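Long-range contacts in TRAP-T family transporter, DctP (Periplasmic binding) subunit (PDB 4PF8), which probably captures hexuronate sugars such as galacturonate in the periplasm and delivers them to a TRAP-type membrane transporter: residues Lys109-Met114 / His229-Glu234; Tyr141-Arg146 / Glu206-Ser211; Val152-Thr157 / Ala221-Leu226; Glu159-Met164 / Glu179-Asn184. One frame throughout, in Å; residues are numbered along the deposited sequence.

Contact 1: Lys109-Met114 / His229-Glu234. With GTR (beta-D-galactopyranuronic acid), chain D.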
loop_
_atom_site.group_PDB
_atom_site.type_symbol
_atom_site.label_atom_id
_atom_site.label_comp_id
_atom_site.label_asym_id
_atom_site.label_seq_id
_atom_site.Cartn_x
_atom_site.Cartn_y
_atom_site.Cartn_z
ATOM N N LYS A 109 -1.935 11.362 10.535
ATOM C CA LYS A 109 -3.169 11.704 11.256
ATOM C C LYS A 109 -4.419 11.418 10.441
ATOM O O LYS A 109 -5.490 11.161 10.999
ATOM C CB LYS A 109 -3.131 13.162 11.662
ATOM C CG LYS A 109 -2.023 13.416 12.672
ATOM C CD LYS A 109 -1.872 14.878 13.038
ATOM C CE LYS A 109 -0.873 15.021 14.175
ATOM N NZ LYS A 109 -1.181 16.199 15.047
ATOM N N SER A 110 -4.281 11.435 9.123
ATOM C CA SER A 110 -5.405 11.306 8.214
ATOM C C SER A 110 -4.865 11.117 6.810
ATOM O O SER A 110 -3.687 11.335 6.558
ATOM C CB SER A 110 -6.229 12.588 8.258
ATOM O OG SER A 110 -5.484 13.615 7.626
ATOM N N VAL A 111 -5.738 10.771 5.874
ATOM C CA VAL A 111 -5.314 10.591 4.500
ATOM C C VAL A 111 -5.018 11.941 3.845
ATOM O O VAL A 111 -4.033 12.067 3.126
ATOM C CB VAL A 111 -6.322 9.733 3.698
ATOM C CG1 VAL A 111 -5.893 9.633 2.262
ATOM C CG2 VAL A 111 -6.412 8.336 4.296
ATOM N N PRO A 112 -5.820 12.982 4.114
ATOM C CA PRO A 112 -5.396 14.267 3.546
ATOM C C PRO A 112 -4.029 14.761 4.046
ATOM O O PRO A 112 -3.286 15.418 3.313
ATOM C CB PRO A 112 -6.543 15.227 3.954
ATOM C CG PRO A 112 -7.728 14.318 4.078
ATOM C CD PRO A 112 -7.196 13.047 4.655
ATOM N N GLN A 113 -3.683 14.454 5.293
ATOM C CA GLN A 113 -2.368 14.819 5.795
ATOM C C GLN A 113 -1.297 14.006 5.057
ATOM O O GLN A 113 -0.229 14.521 4.744
ATOM C CB GLN A 113 -2.244 14.549 7.289
ATOM C CG GLN A 113 -0.967 15.118 7.842
ATOM C CD GLN A 113 -0.414 14.347 9.009
ATOM O OE1 GLN A 113 -0.513 13.130 9.060
ATOM N NE2 GLN A 113 0.182 15.056 9.949
HETATM N N MSE A 114 -1.591 12.749 4.778
HETATM C CA MSE A 114 -0.666 11.910 3.997
HETATM C C MSE A 114 -0.423 12.539 2.623
HETATM O O MSE A 114 0.724 12.632 2.177
HETATM C CB MSE A 114 -1.169 10.469 3.897
HETATM C CG MSE A 114 -0.277 9.533 3.066
HETATM SE SE MSE A 114 -0.548 9.632 1.149
HETATM C CE MSE A 114 -2.179 8.571 1.022
ATOM N N HIS A 229 -5.522 1.648 11.224
ATOM C CA HIS A 229 -4.288 1.677 11.995
ATOM C C HIS A 229 -3.061 1.948 11.124
ATOM O O HIS A 229 -1.991 2.233 11.653
ATOM C CB HIS A 229 -4.125 0.348 12.720
ATOM C CG HIS A 229 -4.291 -0.829 11.822
ATOM N ND1 HIS A 229 -5.460 -1.549 11.748
ATOM C CD2 HIS A 229 -3.450 -1.386 10.918
ATOM C CE1 HIS A 229 -5.330 -2.511 10.851
ATOM N NE2 HIS A 229 -4.125 -2.414 10.313
ATOM N N LEU A 230 -3.219 1.868 9.800
ATOM C CA LEU A 230 -2.102 2.130 8.897
ATOM C C LEU A 230 -2.661 2.917 7.719
ATOM O O LEU A 230 -3.786 2.664 7.268
ATOM C CB LEU A 230 -1.467 0.847 8.350
ATOM C CG LEU A 230 -0.577 0.048 9.309
ATOM C CD1 LEU A 230 -0.432 -1.365 8.767
ATOM C CD2 LEU A 230 0.745 0.756 9.434
ATOM N N ILE A 231 -1.866 3.861 7.246
ATOM C CA ILE A 231 -2.160 4.606 6.020
ATOM C C ILE A 231 -0.868 4.514 5.224
ATOM O O ILE A 231 0.133 5.152 5.580
ATOM C CB ILE A 231 -2.508 6.060 6.298
ATOM C CG1 ILE A 231 -3.865 6.158 7.026
ATOM C CG2 ILE A 231 -2.505 6.886 5.024
ATOM C CD1 ILE A 231 -4.135 7.533 7.644
ATOM N N ILE A 232 -0.890 3.703 4.178
ATOM C CA ILE A 232 0.332 3.348 3.468
ATOM C C ILE A 232 0.232 3.836 2.031
ATOM O O ILE A 232 -0.550 3.315 1.260
ATOM C CB ILE A 232 0.632 1.836 3.533
ATOM C CG1 ILE A 232 0.726 1.397 5.002
ATOM C CG2 ILE A 232 1.930 1.518 2.830
ATOM C CD1 ILE A 232 1.137 0.024 5.182
ATOM N N PRO A 233 1.006 4.873 1.697
ATOM C CA PRO A 233 0.959 5.372 0.317
ATOM C C PRO A 233 1.490 4.358 -0.657
ATOM O O PRO A 233 2.231 3.465 -0.254
ATOM C CB PRO A 233 1.905 6.577 0.337
ATOM C CG PRO A 233 2.150 6.871 1.785
ATOM C CD PRO A 233 1.997 5.592 2.504
ATOM N N GLU A 234 1.107 4.495 -1.925
ATOM C CA GLU A 234 1.633 3.647 -2.975
ATOM C C GLU A 234 2.343 4.535 -3.956
ATOM O O GLU A 234 2.052 5.733 -4.045
ATOM C CB GLU A 234 0.510 2.862 -3.631
ATOM C CG GLU A 234 -0.321 2.225 -2.554
ATOM C CD GLU A 234 -1.126 1.052 -2.996
ATOM O OE1 GLU A 234 -1.568 1.022 -4.163
ATOM O OE2 GLU A 234 -1.326 0.145 -2.145
HETATM C C1 GTR D . -3.256 -3.318 -0.684
HETATM C C2 GTR D . -2.190 -2.686 -1.515
HETATM C C3 GTR D . -1.480 -3.798 -2.266
HETATM C C4 GTR D . -0.860 -4.804 -1.306
HETATM C C5 GTR D . -2.003 -5.318 -0.438
HETATM C C6 GTR D . -1.474 -6.268 0.631
HETATM O O1 GTR D . -3.940 -2.304 0.119
HETATM O O2 GTR D . -2.839 -1.793 -2.460
HETATM O O3 GTR D . -0.393 -3.178 -2.986
HETATM O O4 GTR D . 0.103 -4.107 -0.496
HETATM O O5 GTR D . -2.704 -4.236 0.209
HETATM O O6A GTR D . -2.101 -6.256 1.724
HETATM O O6B GTR D . -0.571 -7.080 0.326
#
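V111 and I231 mark the nearest backbone approach, their CA atoms 6.9 Å apart, where the first turn of helix 111-118 lies against the chain leaving strand 223-230. Between M114 and P233 the CA separation is 7.7 Å. S110 is the N-cap of the helix: its OG accepts from Q113 N, and Q113 OE1 separately accepts from K109 N. Across the contact the side chains meet only by apolar packing. I231 points at the helix start, and its CD1 sits 3.8 Å from S110 C and 4.1 Å from V111 CG2. Its other branch, CG2, anti to the backbone N because chi1 of -69° places CG1 beside it, turns instead to M114, meeting CG at 4.0 Å. Selenomethionine M114 bends at chi2 and chi3 and runs past the P233 ring in the opposite direction, so that M114 CG lies 3.8 Å from P233 CG and SE touches CG and CB of the ring. One residue on, E234 OE2 receives the O2 hydroxyl of galacturonate in a very short 2.5 Å bond. Apolar contact on one side of 229-234 and a sugar-binding carboxylate at its end imply that the helix start packs behind the pocket wall and leaves sugar recognition to polar groups.

Contact 2: Tyr141-Arg146 / Glu206-Ser211. With GTR (beta-D-galactopyranuronic acid), chain D.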
loop_
_atom_site.group_PDB
_atom_site.type_symbol
_atom_site.label_atom_id
_atom_site.label_comp_id
_atom_site.label_asym_id
_atom_site.label_seq_id
_atom_site.Cartn_x
_atom_site.Cartn_y
_atom_site.Cartn_z
ATOM N N TYR A 141 -0.010 7.287 -5.117
ATOM C CA TYR A 141 -1.403 6.854 -5.206
ATOM C C TYR A 141 -1.977 6.614 -3.813
ATOM O O TYR A 141 -1.259 6.277 -2.874
ATOM C CB TYR A 141 -1.508 5.558 -6.023
ATOM C CG TYR A 141 -1.444 5.664 -7.554
ATOM C CD1 TYR A 141 -0.890 6.758 -8.198
ATOM C CD2 TYR A 141 -1.934 4.634 -8.340
ATOM C CE1 TYR A 141 -0.843 6.812 -9.608
ATOM C CE2 TYR A 141 -1.899 4.684 -9.717
ATOM C CZ TYR A 141 -1.356 5.762 -10.348
ATOM O OH TYR A 141 -1.321 5.783 -11.725
ATOM N N ASP A 142 -3.281 6.818 -3.693
ATOM C CA ASP A 142 -4.027 6.654 -2.447
ATOM C C ASP A 142 -4.394 5.193 -2.232
ATOM O O ASP A 142 -4.852 4.522 -3.148
ATOM C CB ASP A 142 -5.307 7.489 -2.581
ATOM C CG ASP A 142 -6.018 7.773 -1.261
ATOM O OD1 ASP A 142 -5.750 7.127 -0.221
ATOM O OD2 ASP A 142 -6.897 8.685 -1.300
ATOM N N ALA A 143 -4.187 4.704 -1.018
ATOM C CA ALA A 143 -4.675 3.388 -0.630
ATOM C C ALA A 143 -5.450 3.478 0.684
ATOM O O ALA A 143 -5.589 2.490 1.415
ATOM C CB ALA A 143 -3.547 2.393 -0.518
ATOM N N GLY A 144 -5.976 4.662 0.957
ATOM C CA GLY A 144 -6.816 4.833 2.122
ATOM C C GLY A 144 -6.144 4.357 3.386
ATOM O O GLY A 144 -4.953 4.490 3.540
ATOM N N ALA A 145 -6.952 3.858 4.326
ATOM C CA ALA A 145 -6.455 3.356 5.614
ATOM C C ALA A 145 -6.807 1.887 5.739
ATOM O O ALA A 145 -7.824 1.447 5.233
ATOM C CB ALA A 145 -7.086 4.126 6.771
ATOM N N ARG A 146 -5.951 1.121 6.404
ATOM C CA ARG A 146 -6.144 -0.307 6.579
ATOM C C ARG A 146 -6.811 -0.607 7.908
ATOM O O ARG A 146 -6.452 -0.009 8.915
ATOM C CB ARG A 146 -4.802 -1.023 6.495
ATOM C CG ARG A 146 -4.075 -0.770 5.185
ATOM C CD ARG A 146 -2.645 -1.325 5.194
ATOM N NE ARG A 146 -2.554 -2.778 5.196
ATOM C CZ ARG A 146 -2.439 -3.548 4.108
ATOM N NH1 ARG A 146 -2.429 -3.015 2.899
ATOM N NH2 ARG A 146 -2.311 -4.855 4.222
ATOM N N GLU A 206 -5.797 -7.426 7.332
ATOM C CA GLU A 206 -6.163 -6.015 7.466
ATOM C C GLU A 206 -5.911 -5.320 6.133
ATOM O O GLU A 206 -4.954 -5.615 5.444
ATOM C CB GLU A 206 -5.401 -5.333 8.597
ATOM C CG GLU A 206 -3.962 -5.748 8.740
ATOM C CD GLU A 206 -3.042 -4.972 7.843
ATOM O OE1 GLU A 206 -2.237 -5.613 7.103
ATOM O OE2 GLU A 206 -3.130 -3.721 7.848
ATOM N N ASN A 207 -6.817 -4.431 5.772
ATOM C CA ASN A 207 -6.728 -3.728 4.509
ATOM C C ASN A 207 -7.782 -2.655 4.395
ATOM O O ASN A 207 -8.654 -2.542 5.247
ATOM C CB ASN A 207 -6.797 -4.685 3.322
ATOM C CG ASN A 207 -5.762 -4.359 2.288
ATOM O OD1 ASN A 207 -5.698 -3.212 1.825
ATOM N ND2 ASN A 207 -4.916 -5.339 1.940
ATOM N N ASN A 208 -7.675 -1.859 3.334
ATOM C CA ASN A 208 -8.650 -0.828 3.021
ATOM C C ASN A 208 -9.898 -1.458 2.400
ATOM O O ASN A 208 -9.930 -2.658 2.083
ATOM C CB ASN A 208 -8.009 0.228 2.095
ATOM C CG ASN A 208 -7.450 -0.387 0.803
ATOM O OD1 ASN A 208 -8.122 -1.188 0.160
ATOM N ND2 ASN A 208 -6.236 0.014 0.409
ATOM N N PRO A 209 -10.980 -0.669 2.305
ATOM C CA PRO A 209 -12.227 -1.314 1.894
ATOM C C PRO A 209 -12.199 -1.849 0.451
ATOM O O PRO A 209 -12.668 -2.961 0.209
ATOM C CB PRO A 209 -13.275 -0.208 2.116
ATOM C CG PRO A 209 -12.671 0.616 3.239
ATOM C CD PRO A 209 -11.206 0.646 2.927
ATOM N N PRO A 210 -11.602 -1.116 -0.495
ATOM C CA PRO A 210 -11.578 -1.699 -1.845
ATOM C C PRO A 210 -10.787 -3.012 -1.973
ATOM O O PRO A 210 -11.155 -3.894 -2.749
ATOM C CB PRO A 210 -10.945 -0.582 -2.679
ATOM C CG PRO A 210 -11.344 0.684 -1.950
ATOM C CD PRO A 210 -11.161 0.290 -0.504
ATOM N N SER A 211 -9.713 -3.143 -1.221
ATOM C CA SER A 211 -8.946 -4.400 -1.228
ATOM C C SER A 211 -9.734 -5.538 -0.604
ATOM O O SER A 211 -9.773 -6.625 -1.126
ATOM C CB SER A 211 -7.618 -4.234 -0.488
ATOM O OG SER A 211 -6.680 -3.479 -1.249
HETATM C C1 GTR D . -3.256 -3.318 -0.684
HETATM C C2 GTR D . -2.190 -2.686 -1.515
HETATM C C3 GTR D . -1.480 -3.798 -2.266
HETATM C C4 GTR D . -0.860 -4.804 -1.306
HETATM C C5 GTR D . -2.003 -5.318 -0.438
HETATM C C6 GTR D . -1.474 -6.268 0.631
HETATM O O1 GTR D . -3.940 -2.304 0.119
HETATM O O2 GTR D . -2.839 -1.793 -2.460
HETATM O O3 GTR D . -0.393 -3.178 -2.986
HETATM O O4 GTR D . 0.103 -4.107 -0.496
HETATM O O5 GTR D . -2.704 -4.236 0.209
HETATM O O6A GTR D . -2.101 -6.256 1.724
HETATM O O6B GTR D . -0.571 -7.080 0.326
#
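R146, in the ligand pocket of this periplasmic binding protein, grips second-shell E206 behind it in a side-on, two-nitrogen salt bridge, where the loop after strand 135-141 meets the turn from strand 204-207 into helix 209-214. R146 NE reaches E206 OE2 at 2.9 Å, on its syn side, and NH2 reaches OE1 from above the carboxylate plane; the two planes stand 44° apart. Both oxygens nevertheless lie in the guanidinium plane, and E206 OE2 also bonds H229, so the arginine is fixed in rotation. The E206 chain helps by bending at chi2 (85°), which brings its carboxylate to the NE/NH2 edge of the guanidinium. Thus held, R146 NH2 gives a nearly straight 2.9 Å bond (172°) to carboxylate oxygen O6A of galacturonate, and NH1 donates to ring oxygen O5. A methionine in place of R146 would probably cost the sugar its bonds at O6A and O5 from this side and leave E206 without its salt bridge. N207 brings CG and OD1 over the rim of one guanidinium face, its amide tilted against the plane; OD1 accepts from sugar O1 at 2.6 Å and from N208 N, while ND2 donates to O5. Farther out, N208 caps helix 209-214, its OD1 taking S211 N. Its ND2 donates to A143 O at 2.7 Å from above the carbonyl plane. R146 CB and CG pack on N207 CA, and the N208 CA-H points to A145 O, 3.3 Å from CA.

Contact 3: Val152-Thr157 / Ala221-Leu226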
loop_
_atom_site.group_PDB
_atom_site.type_symbol
_atom_site.label_atom_id
_atom_site.label_comp_id
_atom_site.label_asym_id
_atom_site.label_seq_id
_atom_site.Cartn_x
_atom_site.Cartn_y
_atom_site.Cartn_z
ATOM N N VAL A 152 -13.932 -14.416 13.011
ATOM C CA VAL A 152 -14.198 -14.858 14.388
ATOM C C VAL A 152 -15.148 -13.923 15.171
ATOM O O VAL A 152 -16.193 -14.359 15.668
ATOM C CB VAL A 152 -12.866 -14.996 15.165
ATOM C CG1 VAL A 152 -13.120 -15.455 16.621
ATOM C CG2 VAL A 152 -11.943 -15.962 14.477
ATOM N N LYS A 153 -14.790 -12.649 15.283
ATOM C CA LYS A 153 -15.570 -11.731 16.096
ATOM C C LYS A 153 -15.177 -10.304 15.833
ATOM O O LYS A 153 -14.118 -10.041 15.282
ATOM C CB LYS A 153 -15.326 -12.029 17.574
ATOM C CG LYS A 153 -13.903 -11.800 18.013
ATOM C CD LYS A 153 -13.646 -12.293 19.438
ATOM C CE LYS A 153 -12.180 -12.097 19.833
ATOM N NZ LYS A 153 -11.903 -12.524 21.243
ATOM N N PRO A 154 -16.024 -9.357 16.233
ATOM C CA PRO A 154 -15.606 -7.963 16.109
ATOM C C PRO A 154 -14.386 -7.664 16.961
ATOM O O PRO A 154 -14.186 -8.222 18.040
ATOM C CB PRO A 154 -16.811 -7.180 16.666
ATOM C CG PRO A 154 -17.956 -8.110 16.559
ATOM C CD PRO A 154 -17.397 -9.479 16.756
ATOM N N ILE A 155 -13.587 -6.734 16.469
ATOM C CA ILE A 155 -12.500 -6.143 17.206
ATOM C C ILE A 155 -12.873 -4.723 17.644
ATOM O O ILE A 155 -13.090 -3.845 16.815
ATOM C CB ILE A 155 -11.241 -6.118 16.350
ATOM C CG1 ILE A 155 -10.731 -7.546 16.135
ATOM C CG2 ILE A 155 -10.170 -5.260 16.997
ATOM C CD1 ILE A 155 -9.802 -7.667 14.929
ATOM N N ASN A 156 -12.960 -4.527 18.957
ATOM C CA ASN A 156 -13.226 -3.203 19.526
ATOM C C ASN A 156 -12.100 -2.646 20.378
ATOM O O ASN A 156 -12.031 -1.443 20.619
ATOM C CB ASN A 156 -14.529 -3.215 20.324
ATOM C CG ASN A 156 -15.736 -3.186 19.412
ATOM O OD1 ASN A 156 -16.038 -2.159 18.787
ATOM N ND2 ASN A 156 -16.390 -4.315 19.282
ATOM N N THR A 157 -11.245 -3.527 20.881
ATOM C CA THR A 157 -10.082 -3.128 21.671
ATOM C C THR A 157 -8.909 -4.010 21.263
ATOM O O THR A 157 -9.107 -5.079 20.658
ATOM C CB THR A 157 -10.299 -3.347 23.183
ATOM O OG1 THR A 157 -10.308 -4.753 23.453
ATOM C CG2 THR A 157 -11.595 -2.731 23.635
ATOM N N ALA A 221 -14.538 -13.381 5.573
ATOM C CA ALA A 221 -14.226 -12.766 6.866
ATOM C C ALA A 221 -15.251 -11.652 7.064
ATOM O O ALA A 221 -15.085 -10.538 6.546
ATOM C CB ALA A 221 -12.809 -12.222 6.868
ATOM N N LYS A 222 -16.313 -11.957 7.792
ATOM C CA LYS A 222 -17.492 -11.098 7.822
ATOM C C LYS A 222 -17.531 -10.054 8.928
ATOM O O LYS A 222 -18.556 -9.382 9.075
ATOM C CB LYS A 222 -18.769 -11.948 7.872
ATOM C CG LYS A 222 -18.857 -13.067 6.822
ATOM C CD LYS A 222 -18.845 -12.576 5.371
ATOM C CE LYS A 222 -20.159 -11.906 4.954
ATOM N NZ LYS A 222 -20.143 -11.487 3.513
ATOM N N TYR A 223 -16.442 -9.901 9.690
ATOM C CA TYR A 223 -16.324 -8.804 10.651
ATOM C C TYR A 223 -15.267 -7.834 10.172
ATOM O O TYR A 223 -14.146 -8.231 9.912
ATOM C CB TYR A 223 -15.940 -9.330 12.027
ATOM C CG TYR A 223 -16.943 -10.274 12.602
ATOM C CD1 TYR A 223 -18.123 -9.797 13.137
ATOM C CD2 TYR A 223 -16.725 -11.638 12.596
ATOM C CE1 TYR A 223 -19.070 -10.675 13.660
ATOM C CE2 TYR A 223 -17.673 -12.523 13.120
ATOM C CZ TYR A 223 -18.831 -12.018 13.644
ATOM O OH TYR A 223 -19.775 -12.876 14.171
ATOM N N TYR A 224 -15.638 -6.567 10.033
ATOM C CA TYR A 224 -14.693 -5.522 9.595
ATOM C C TYR A 224 -14.725 -4.443 10.668
ATOM O O TYR A 224 -15.792 -3.882 10.966
ATOM C CB TYR A 224 -15.150 -4.940 8.244
ATOM C CG TYR A 224 -14.149 -4.087 7.463
ATOM C CD1 TYR A 224 -12.795 -4.312 7.550
ATOM C CD2 TYR A 224 -14.588 -3.090 6.589
ATOM C CE1 TYR A 224 -11.886 -3.573 6.800
ATOM C CE2 TYR A 224 -13.693 -2.352 5.851
ATOM C CZ TYR A 224 -12.333 -2.604 5.971
ATOM O OH TYR A 224 -11.407 -1.862 5.232
ATOM N N SER A 225 -13.567 -4.194 11.266
ATOM C CA SER A 225 -13.457 -3.323 12.422
ATOM C C SER A 225 -12.534 -2.168 12.014
ATOM O O SER A 225 -11.363 -2.382 11.710
ATOM C CB SER A 225 -12.902 -4.082 13.605
ATOM O OG SER A 225 -13.724 -5.221 13.889
ATOM N N LEU A 226 -13.079 -0.961 12.012
ATOM C CA LEU A 226 -12.424 0.184 11.387
ATOM C C LEU A 226 -11.365 0.854 12.272
ATOM O O LEU A 226 -11.484 2.029 12.659
ATOM C CB LEU A 226 -13.468 1.185 10.868
ATOM C CG LEU A 226 -14.448 0.622 9.829
ATOM C CD1 LEU A 226 -15.540 1.649 9.516
ATOM C CD2 LEU A 226 -13.754 0.164 8.553
HETATM O O HOH W 1 -18.701 -13.625 16.762
#
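Y223 lays one ring face against the backbone of K153 and the ring of P154. CG of the tyrosine stands anti to its carbonyl carbon (chi1 -61°), which turns the ring toward the loop following strand 146-150. P154 CD sits over the ring in a CH-pi contact, 4.0 Å from its centroid and 27° off the normal, and K153 CA lies over the same face nearer the rim. At the ring's far end a water bridges the two segments, donating to V152 O at 2.8 Å and bonded to Y223 OH at 2.9 Å. Two residues along the strand, S225 also points at the loop. Its OG, anti to the carbonyl carbon (chi1 -57°), accepts I155 N at 3.0 Å, and CB of I155 packs beside it. N288 OD1 also bonds S225 OG, and N288 ND2 bonds I155 O, so strand 286-289 joins the same junction. An alanine replacing Y223 is likely to open a gap beside P154 and the K153 backbone and to leave the bridging water less firmly held. K222 and Y223 form a classic beta bulge opposite N150. Within these two segments, the irregular loop is thus fastened to inner strand 223-230 by tyrosine packing and one direct hydrogen bond.

Contact 4: Glu159-Met164 / Glu179-Asn184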
loop_
_atom_site.group_PDB
_atom_site.type_symbol
_atom_site.label_atom_id
_atom_site.label_comp_id
_atom_site.label_asym_id
_atom_site.label_seq_id
_atom_site.Cartn_x
_atom_site.Cartn_y
_atom_site.Cartn_z
ATOM N N GLU A 159 -7.234 -5.940 22.983
ATOM C CA GLU A 159 -7.301 -7.235 23.645
ATOM C C GLU A 159 -8.066 -8.267 22.784
ATOM O O GLU A 159 -7.881 -9.492 22.925
ATOM C CB GLU A 159 -7.934 -7.073 25.023
ATOM C CG GLU A 159 -7.033 -6.364 26.046
ATOM C CD GLU A 159 -6.786 -4.882 25.742
ATOM O OE1 GLU A 159 -5.653 -4.411 26.002
ATOM O OE2 GLU A 159 -7.708 -4.180 25.264
ATOM N N ASP A 160 -8.899 -7.780 21.866
ATOM C CA ASP A 160 -9.702 -8.656 21.027
ATOM C C ASP A 160 -8.824 -9.376 19.989
ATOM O O ASP A 160 -9.219 -10.398 19.431
ATOM C CB ASP A 160 -10.820 -7.881 20.333
ATOM C CG ASP A 160 -11.910 -7.436 21.300
ATOM O OD1 ASP A 160 -12.125 -8.140 22.318
ATOM O OD2 ASP A 160 -12.541 -6.385 21.035
ATOM N N VAL A 161 -7.627 -8.864 19.748
ATOM C CA VAL A 161 -6.715 -9.501 18.806
ATOM C C VAL A 161 -5.919 -10.647 19.432
ATOM O O VAL A 161 -5.312 -11.443 18.732
ATOM C CB VAL A 161 -5.759 -8.435 18.208
ATOM C CG1 VAL A 161 -4.779 -9.045 17.199
ATOM C CG2 VAL A 161 -6.560 -7.355 17.534
ATOM N N GLN A 162 -5.928 -10.751 20.758
ATOM C CA GLN A 162 -5.184 -11.810 21.431
ATOM C C GLN A 162 -5.531 -13.199 20.888
ATOM O O GLN A 162 -6.700 -13.599 20.850
ATOM C CB GLN A 162 -5.464 -11.756 22.932
ATOM C CG GLN A 162 -4.755 -10.629 23.615
ATOM C CD GLN A 162 -5.057 -10.554 25.091
ATOM O OE1 GLN A 162 -5.845 -11.332 25.629
ATOM N NE2 GLN A 162 -4.457 -9.589 25.752
ATOM N N GLY A 163 -4.506 -13.935 20.491
ATOM C CA GLY A 163 -4.681 -15.300 20.033
ATOM C C GLY A 163 -5.110 -15.397 18.580
ATOM O O GLY A 163 -5.195 -16.485 18.024
HETATM N N MSE A 164 -5.392 -14.273 17.949
HETATM C CA MSE A 164 -5.893 -14.308 16.571
HETATM C C MSE A 164 -4.759 -14.541 15.596
HETATM O O MSE A 164 -3.697 -13.950 15.739
HETATM C CB MSE A 164 -6.592 -12.997 16.230
HETATM C CG MSE A 164 -7.346 -12.984 14.928
HETATM SE SE MSE A 164 -8.541 -11.427 14.890
HETATM C CE MSE A 164 -9.865 -11.933 16.154
ATOM N N GLU A 179 1.937 -8.699 17.121
ATOM C CA GLU A 179 2.446 -9.277 18.368
ATOM C C GLU A 179 2.210 -8.342 19.559
ATOM O O GLU A 179 1.965 -8.788 20.694
ATOM C CB GLU A 179 3.944 -9.618 18.228
ATOM C CG GLU A 179 4.174 -10.805 17.329
ATOM C CD GLU A 179 5.622 -11.258 17.257
ATOM O OE1 GLU A 179 5.846 -12.339 16.672
ATOM O OE2 GLU A 179 6.525 -10.544 17.761
ATOM N N SER A 180 2.289 -7.038 19.320
ATOM C CA SER A 180 2.107 -6.077 20.399
ATOM C C SER A 180 0.674 -6.125 20.913
ATOM O O SER A 180 0.397 -5.659 22.021
ATOM C CB SER A 180 2.450 -4.677 19.907
ATOM O OG SER A 180 3.852 -4.544 19.718
HETATM N N MSE A 181 -0.243 -6.699 20.136
HETATM C CA MSE A 181 -1.614 -6.884 20.629
HETATM C C MSE A 181 -1.917 -8.326 20.964
HETATM O O MSE A 181 -3.069 -8.688 21.217
HETATM C CB MSE A 181 -2.609 -6.359 19.615
HETATM C CG MSE A 181 -2.488 -4.851 19.432
HETATM SE SE MSE A 181 -3.770 -4.213 18.166
HETATM C CE MSE A 181 -3.076 -4.960 16.606
ATOM N N GLY A 182 -0.884 -9.152 20.991
ATOM C CA GLY A 182 -1.023 -10.534 21.401
ATOM C C GLY A 182 -1.511 -11.465 20.304
ATOM O O GLY A 182 -1.865 -12.609 20.588
ATOM N N GLY A 183 -1.499 -10.996 19.061
ATOM C CA GLY A 183 -1.886 -11.832 17.937
ATOM C C GLY A 183 -0.717 -12.641 17.422
ATOM O O GLY A 183 0.426 -12.483 17.872
ATOM N N ASN A 184 -1.010 -13.525 16.481
ATOM C CA ASN A 184 0.017 -14.326 15.843
ATOM C C ASN A 184 0.056 -13.973 14.367
ATOM O O ASN A 184 -0.902 -14.216 13.644
ATOM C CB ASN A 184 -0.249 -15.809 16.063
ATOM C CG ASN A 184 -0.319 -16.171 17.540
ATOM O OD1 ASN A 184 0.678 -16.081 18.268
ATOM N ND2 ASN A 184 -1.505 -16.557 17.995
HETATM O O HOH W 2 -3.735 -7.137 23.614
#
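M181 faces V161 across a contact between two turns, the Schellman motif that ends helix 172-179 and the type II turn V161-M164 that leads into strand 165-168. The second segment begins with the type I turn E179-G182, which closes with G182 N on E179 O. Within this turn M181 points at the other segment, its CB 4.0 Å from V161 CB. The selenomethionine chain starts with CG anti to the carbonyl carbon (chi1 -65°) and carries on to F148 and to helix 293-299. M181 O lies 3.5 Å from Q162 CG and accepts from a water at 2.9 Å; that water's link to Q162 NE2 is weak. G182, the C-prime residue of the Schellman motif with positive phi, passes close to Q162, where a side chain would collide with CG. G163 N donates to G182 O at 3.0 Å, almost straight but from above the carbonyl plane, and the Q162 CA-H adds a weak contact to the same oxygen. G183 comes next, its CA 3.5 Å from both V161 O and M164 O, and V161 CG1 also touches it; any side chain there would crowd against V161. N184 then opens strand 184-187, which runs parallel to 165-168. Its backbone N donates to M164 O at 2.8 Å, with an N-H...O angle of 177°.

Contact 2 is the buried one, and with contact 1 it meets galacturonate; there a salt bridge and amides do the holding, whereas contact 1 is apolar between its segments. The two also join directly, through probable backbone hydrogen bonds from Y141 N to E234 O and from R146 N to L230 O. Contacts 1, 3 and 4 are partly buried; the centres of 3 and 4 lie about 21 and 23 Å from the centre of the chain. Contact 3 sets side chains against a loop backbone, contact 4 mainly backbone against backbone; each has a bridging water, with one weak link in contact 4. Strand 223-230 serves contacts 1 and 3, and Y224 OH probably bonds N207 O, tying 3 to 2. I155 CD1 packs on M164 SE, joining 3 and 4.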